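Local coordinates for protein Pex (Synechococcus elongatus PCC 7942, PDB 2E1N) that modifies the cyanobacterial circadian clock by extending its period, and probably acts as a DNA-binding transcriptional regulator of the PadR-like family, at residues Y38-G50 against G95-N107. Sequence-based numbering, arbitrary orientation.
Sequences YVLAVLRHEDSYG and GRPRRMYQLAQAN. With SO4 (sulfate ion), chain D.
The guanidinium of Arg98 lies flat over one face of the Tyr49 ring, planes 4° apart. Arg98 CZ is 3.9 Å from the centroid of the Tyr49 ring, a cation-pi stack, and its CD makes a CH-pi contact with the same ring. Tyr49 CG sits between backbone N and carbonyl carbon (chi1 56°), which carries the ring alongside Met100. Met100 SD approaches it obliquely, 3.8 Å from Tyr49 CD2. Replacing Tyr49 with alanine would probably leave the Arg98 guanidinium without its stacking surface and freer to turn. Arg98 NH1 also donates to a sulfate, probably from the crystallisation liquor, 3.1 Å from its O4. Arg96, Arg94 and Thr51 hydrogen-bond to the same ion. Next to the stack, Ser48 and Tyr101 form an antiparallel hydrogen-bonded pair; Tyr101 N reaches Ser48 O at 2.7 Å. Asp47 and Gln102 run side by side, carboxylate and amide planes 77° apart. One water joins Asp47 OD1 to Gln102 OE1, while Asp47 OD2 is hydrogen-bonded to Tyr87 OH. Farther along, Leu103 CD2 meets Leu40 CD2 at 3.6 Å and also packs on Leu43 CB. The short strand 48-49 thus edges the hairpin of strands 84-89 and 98-103, the three-stranded wing sheet of a winged helix-turn-helix fold.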
loop_
_atom_site.group_PDB
_atom_site.type_symbol
_atom_site.label_atom_id
_atom_site.label_comp_id
_atom_site.label_asym_id
_atom_site.label_seq_id
_atom_site.Cartn_x
_atom_site.Cartn_y
_atom_site.Cartn_z
ATOM N N TYR B 38 5.403 -12.855 -6.979
ATOM C CA TYR B 38 4.121 -13.593 -6.891
ATOM C C TYR B 38 4.017 -14.680 -7.984
ATOM O O TYR B 38 3.707 -15.839 -7.730
ATOM C CB TYR B 38 2.927 -12.617 -6.993
ATOM C CG TYR B 38 1.629 -13.342 -7.352
ATOM C CD1 TYR B 38 1.043 -14.251 -6.465
ATOM C CD2 TYR B 38 1.019 -13.131 -8.569
ATOM C CE1 TYR B 38 -0.122 -14.956 -6.831
ATOM C CE2 TYR B 38 -0.150 -13.816 -8.918
ATOM C CZ TYR B 38 -0.677 -14.751 -8.042
ATOM O OH TYR B 38 -1.806 -15.467 -8.340
ATOM N N VAL B 39 4.272 -14.302 -9.223
ATOM C CA VAL B 39 4.182 -15.274 -10.303
ATOM C C VAL B 39 5.110 -16.432 -10.038
ATOM O O VAL B 39 4.714 -17.595 -10.144
ATOM C CB VAL B 39 4.471 -14.603 -11.648
ATOM C CG1 VAL B 39 4.634 -15.623 -12.764
ATOM C CG2 VAL B 39 3.346 -13.568 -11.970
ATOM N N LEU B 40 6.337 -16.155 -9.633
ATOM C CA LEU B 40 7.260 -17.234 -9.333
ATOM C C LEU B 40 6.843 -18.120 -8.166
ATOM O O LEU B 40 7.010 -19.345 -8.231
ATOM C CB LEU B 40 8.679 -16.688 -9.166
ATOM C CG LEU B 40 9.344 -16.199 -10.479
ATOM C CD1 LEU B 40 10.745 -15.652 -10.160
ATOM C CD2 LEU B 40 9.399 -17.278 -11.629
ATOM N N ALA B 41 6.245 -17.513 -7.137
ATOM C CA ALA B 41 5.668 -18.270 -6.003
ATOM C C ALA B 41 4.618 -19.288 -6.498
ATOM O O ALA B 41 4.604 -20.430 -6.012
ATOM C CB ALA B 41 5.079 -17.316 -4.963
ATOM N N VAL B 42 3.782 -18.894 -7.456
ATOM C CA VAL B 42 2.794 -19.792 -8.058
ATOM C C VAL B 42 3.445 -20.906 -8.861
ATOM O O VAL B 42 3.143 -22.085 -8.663
ATOM C CB VAL B 42 1.766 -19.018 -8.922
ATOM C CG1 VAL B 42 0.784 -19.987 -9.614
ATOM C CG2 VAL B 42 1.019 -18.000 -8.059
ATOM N N LEU B 43 4.359 -20.527 -9.760
ATOM C CA LEU B 43 4.961 -21.453 -10.704
ATOM C C LEU B 43 5.875 -22.487 -10.039
ATOM O O LEU B 43 6.155 -23.536 -10.620
ATOM C CB LEU B 43 5.694 -20.650 -11.789
ATOM C CG LEU B 43 4.815 -19.789 -12.691
ATOM C CD1 LEU B 43 5.673 -19.150 -13.805
ATOM C CD2 LEU B 43 3.639 -20.588 -13.338
ATOM N N ARG B 44 6.351 -22.198 -8.823
ATOM C CA ARG B 44 7.107 -23.184 -8.063
ATOM C C ARG B 44 6.248 -24.391 -7.657
ATOM O O ARG B 44 6.818 -25.446 -7.357
ATOM C CB ARG B 44 7.773 -22.562 -6.842
ATOM C CG ARG B 44 8.937 -21.659 -7.246
ATOM C CD ARG B 44 9.588 -20.986 -6.047
ATOM N NE ARG B 44 9.936 -21.952 -5.024
ATOM C CZ ARG B 44 11.003 -22.726 -5.048
ATOM N NH1 ARG B 44 11.863 -22.693 -6.050
ATOM N NH2 ARG B 44 11.200 -23.550 -4.045
ATOM N N HIS B 45 4.922 -24.234 -7.619
ATOM C CA HIS B 45 4.006 -25.342 -7.328
ATOM C C HIS B 45 3.236 -25.911 -8.515
ATOM O O HIS B 45 2.852 -27.069 -8.486
ATOM C CB HIS B 45 2.978 -24.892 -6.309
ATOM C CG HIS B 45 3.570 -24.140 -5.162
ATOM N ND1 HIS B 45 3.100 -22.904 -4.763
ATOM C CD2 HIS B 45 4.621 -24.429 -4.355
ATOM C CE1 HIS B 45 3.819 -22.478 -3.740
ATOM N NE2 HIS B 45 4.748 -23.381 -3.474
ATOM N N GLU B 46 2.937 -25.091 -9.516
ATOM C CA GLU B 46 2.083 -25.519 -10.618
ATOM C C GLU B 46 2.318 -24.626 -11.832
ATOM O O GLU B 46 2.580 -23.436 -11.669
ATOM C CB GLU B 46 0.611 -25.405 -10.206
ATOM C CG GLU B 46 0.154 -23.994 -9.841
ATOM C CD GLU B 46 -1.286 -23.917 -9.343
ATOM O OE1 GLU B 46 -2.004 -24.953 -9.384
ATOM O OE2 GLU B 46 -1.706 -22.814 -8.926
ATOM N N ASP B 47 2.134 -25.171 -13.031
ATOM C CA ASP B 47 2.136 -24.358 -14.235
ATOM C C ASP B 47 0.857 -23.509 -14.198
ATOM O O ASP B 47 -0.164 -23.937 -13.653
ATOM C CB ASP B 47 2.132 -25.221 -15.488
ATOM C CG ASP B 47 3.389 -26.049 -15.650
ATOM O OD1 ASP B 47 4.270 -26.022 -14.762
ATOM O OD2 ASP B 47 3.456 -26.759 -16.686
ATOM N N SER B 48 0.890 -22.339 -14.797
ATOM C CA SER B 48 -0.279 -21.470 -14.800
ATOM C C SER B 48 -0.359 -20.647 -16.085
ATOM O O SER B 48 0.420 -20.848 -17.030
ATOM C CB SER B 48 -0.334 -20.634 -13.507
ATOM O OG SER B 48 -1.635 -20.040 -13.306
ATOM N N TYR B 49 -1.372 -19.791 -16.149
ATOM C CA TYR B 49 -1.629 -18.955 -17.298
ATOM C C TYR B 49 -2.164 -17.597 -16.810
ATOM O O TYR B 49 -2.551 -17.464 -15.653
ATOM C CB TYR B 49 -2.587 -19.644 -18.245
ATOM C CG TYR B 49 -3.930 -20.097 -17.679
ATOM C CD1 TYR B 49 -5.105 -19.421 -18.001
ATOM C CD2 TYR B 49 -4.041 -21.232 -16.881
ATOM C CE1 TYR B 49 -6.333 -19.842 -17.533
ATOM C CE2 TYR B 49 -5.297 -21.659 -16.381
ATOM C CZ TYR B 49 -6.419 -20.970 -16.717
ATOM O OH TYR B 49 -7.658 -21.362 -16.251
ATOM N N GLY B 50 -2.130 -16.595 -17.685
ATOM C CA GLY B 50 -2.436 -15.211 -17.276
ATOM C C GLY B 50 -3.721 -15.048 -16.515
ATOM O O GLY B 50 -3.774 -14.459 -15.413
ATOM N N GLY B 95 -11.355 -22.648 -29.912
ATOM C CA GLY B 95 -10.385 -22.520 -30.984
ATOM C C GLY B 95 -9.081 -21.914 -30.482
ATOM O O GLY B 95 -8.005 -22.412 -30.792
ATOM N N ARG B 96 -9.193 -20.838 -29.700
ATOM C CA ARG B 96 -8.029 -20.092 -29.241
ATOM C C ARG B 96 -7.188 -20.936 -28.283
ATOM O O ARG B 96 -7.704 -21.456 -27.294
ATOM C CB ARG B 96 -8.474 -18.796 -28.565
ATOM C CG ARG B 96 -7.343 -17.833 -28.261
ATOM C CD ARG B 96 -7.882 -16.444 -28.077
ATOM N NE ARG B 96 -8.920 -16.381 -27.048
ATOM C CZ ARG B 96 -8.683 -16.372 -25.740
ATOM N NH1 ARG B 96 -7.437 -16.461 -25.278
ATOM N NH2 ARG B 96 -9.697 -16.306 -24.887
ATOM N N PRO B 97 -5.884 -21.081 -28.575
ATOM C CA PRO B 97 -5.032 -21.830 -27.650
ATOM C C PRO B 97 -4.661 -20.969 -26.467
ATOM O O PRO B 97 -4.808 -19.737 -26.508
ATOM C CB PRO B 97 -3.808 -22.193 -28.490
ATOM C CG PRO B 97 -3.731 -21.135 -29.533
ATOM C CD PRO B 97 -5.127 -20.539 -29.714
ATOM N N ARG B 98 -4.199 -21.632 -25.411
ATOM C CA ARG B 98 -3.920 -20.994 -24.119
ATOM C C ARG B 98 -2.410 -21.013 -23.916
ATOM O O ARG B 98 -1.782 -22.035 -24.053
ATOM C CB ARG B 98 -4.627 -21.779 -23.018
ATOM C CG ARG B 98 -4.434 -21.262 -21.614
ATOM C CD ARG B 98 -5.799 -20.970 -21.024
ATOM N NE ARG B 98 -6.234 -22.067 -20.215
ATOM C CZ ARG B 98 -7.464 -22.285 -19.799
ATOM N NH1 ARG B 98 -8.483 -21.484 -20.109
ATOM N NH2 ARG B 98 -7.657 -23.342 -19.046
ATOM N N ARG B 99 -1.831 -19.868 -23.589
ATOM C CA ARG B 99 -0.400 -19.820 -23.316
ATOM C C ARG B 99 -0.246 -20.164 -21.849
ATOM O O ARG B 99 -0.724 -19.394 -20.974
ATOM C CB ARG B 99 0.157 -18.433 -23.604
ATOM C CG ARG B 99 1.666 -18.329 -23.581
ATOM C CD ARG B 99 2.243 -19.148 -24.674
ATOM N NE ARG B 99 3.685 -18.984 -24.839
ATOM C CZ ARG B 99 4.432 -19.779 -25.592
ATOM N NH1 ARG B 99 3.917 -20.854 -26.173
ATOM N NH2 ARG B 99 5.734 -19.550 -25.689
ATOM N N MET B 100 0.399 -21.296 -21.594
ATOM C CA MET B 100 0.806 -21.719 -20.264
ATOM C C MET B 100 2.262 -21.316 -19.980
ATOM O O MET B 100 3.084 -21.221 -20.894
ATOM C CB MET B 100 0.720 -23.239 -20.143
ATOM C CG MET B 100 -0.657 -23.828 -20.379
ATOM S SD MET B 100 -1.888 -23.354 -19.150
ATOM C CE MET B 100 -1.202 -24.071 -17.651
ATOM N N TYR B 101 2.582 -21.190 -18.693
ATOM C CA TYR B 101 3.911 -20.803 -18.242
ATOM C C TYR B 101 4.396 -21.795 -17.182
ATOM O O TYR B 101 3.589 -22.351 -16.383
ATOM C CB TYR B 101 3.918 -19.375 -17.688
ATOM C CG TYR B 101 3.538 -18.371 -18.705
ATOM C CD1 TYR B 101 4.469 -17.889 -19.644
ATOM C CD2 TYR B 101 2.267 -17.912 -18.765
ATOM C CE1 TYR B 101 4.092 -16.969 -20.592
ATOM C CE2 TYR B 101 1.886 -16.990 -19.714
ATOM C CZ TYR B 101 2.800 -16.547 -20.635
ATOM O OH TYR B 101 2.393 -15.601 -21.564
ATOM N N GLN B 102 5.695 -22.075 -17.227
ATOM C CA GLN B 102 6.317 -22.973 -16.258
ATOM C C GLN B 102 7.738 -22.522 -15.947
ATOM O O GLN B 102 8.334 -21.771 -16.707
ATOM C CB GLN B 102 6.288 -24.427 -16.775
ATOM C CG GLN B 102 7.252 -24.669 -17.922
ATOM C CD GLN B 102 7.059 -26.029 -18.647
ATOM O OE1 GLN B 102 6.803 -27.055 -18.027
ATOM N NE2 GLN B 102 7.242 -26.015 -19.929
ATOM N N LEU B 103 8.282 -22.971 -14.821
ATOM C CA LEU B 103 9.678 -22.684 -14.547
ATOM C C LEU B 103 10.499 -23.495 -15.518
ATOM O O LEU B 103 10.241 -24.693 -15.695
ATOM C CB LEU B 103 10.063 -23.050 -13.115
ATOM C CG LEU B 103 9.350 -22.332 -12.007
ATOM C CD1 LEU B 103 9.838 -22.893 -10.678
ATOM C CD2 LEU B 103 9.569 -20.836 -12.109
ATOM N N ALA B 104 11.485 -22.857 -16.148
ATOM C CA ALA B 104 12.450 -23.566 -16.992
ATOM C C ALA B 104 13.481 -24.357 -16.135
ATOM O O ALA B 104 13.709 -24.012 -14.976
ATOM C CB ALA B 104 13.182 -22.588 -17.863
ATOM N N GLN B 105 14.045 -25.421 -16.711
ATOM C CA GLN B 105 15.134 -26.179 -16.041
ATOM C C GLN B 105 16.374 -25.324 -16.121
ATOM O O GLN B 105 16.768 -24.924 -17.232
ATOM C CB GLN B 105 15.388 -27.522 -16.708
ATOM C CG GLN B 105 14.249 -28.561 -16.519
ATOM C CD GLN B 105 14.680 -30.005 -16.819
ATOM O OE1 GLN B 105 15.586 -30.529 -16.184
ATOM N NE2 GLN B 105 14.048 -30.634 -17.782
ATOM N N ALA B 106 17.006 -25.098 -14.968
ATOM C CA ALA B 106 18.234 -24.309 -14.857
ATOM C C ALA B 106 19.036 -24.714 -13.620
ATOM O O ALA B 106 18.471 -25.148 -12.623
ATOM C CB ALA B 106 17.900 -22.852 -14.726
ATOM N N ASN B 107 20.346 -24.519 -13.669
ATOM C CA ASN B 107 21.181 -24.764 -12.471
ATOM C C ASN B 107 20.852 -23.784 -11.339
ATOM O O ASN B 107 20.545 -24.174 -10.200
ATOM C CB ASN B 107 22.676 -24.767 -12.878
ATOM C CG ASN B 107 23.100 -26.109 -13.574
ATOM O OD1 ASN B 107 24.177 -26.252 -14.195
ATOM N ND2 ASN B 107 22.268 -27.081 -13.421
HETATM S S SO4 D . -7.114 -17.787 -21.553
HETATM O O1 SO4 D . -7.607 -16.655 -22.310
HETATM O O2 SO4 D . -6.509 -18.688 -22.505
HETATM O O3 SO4 D . -6.143 -17.410 -20.537
HETATM O O4 SO4 D . -8.240 -18.461 -20.925
HETATM O O HOH W 1 5.905 -24.376 -13.275
HETATM O O HOH W 2 6.476 -27.470 -15.105
HETATM O O HOH W 3 -1.575 -16.943 -20.510
#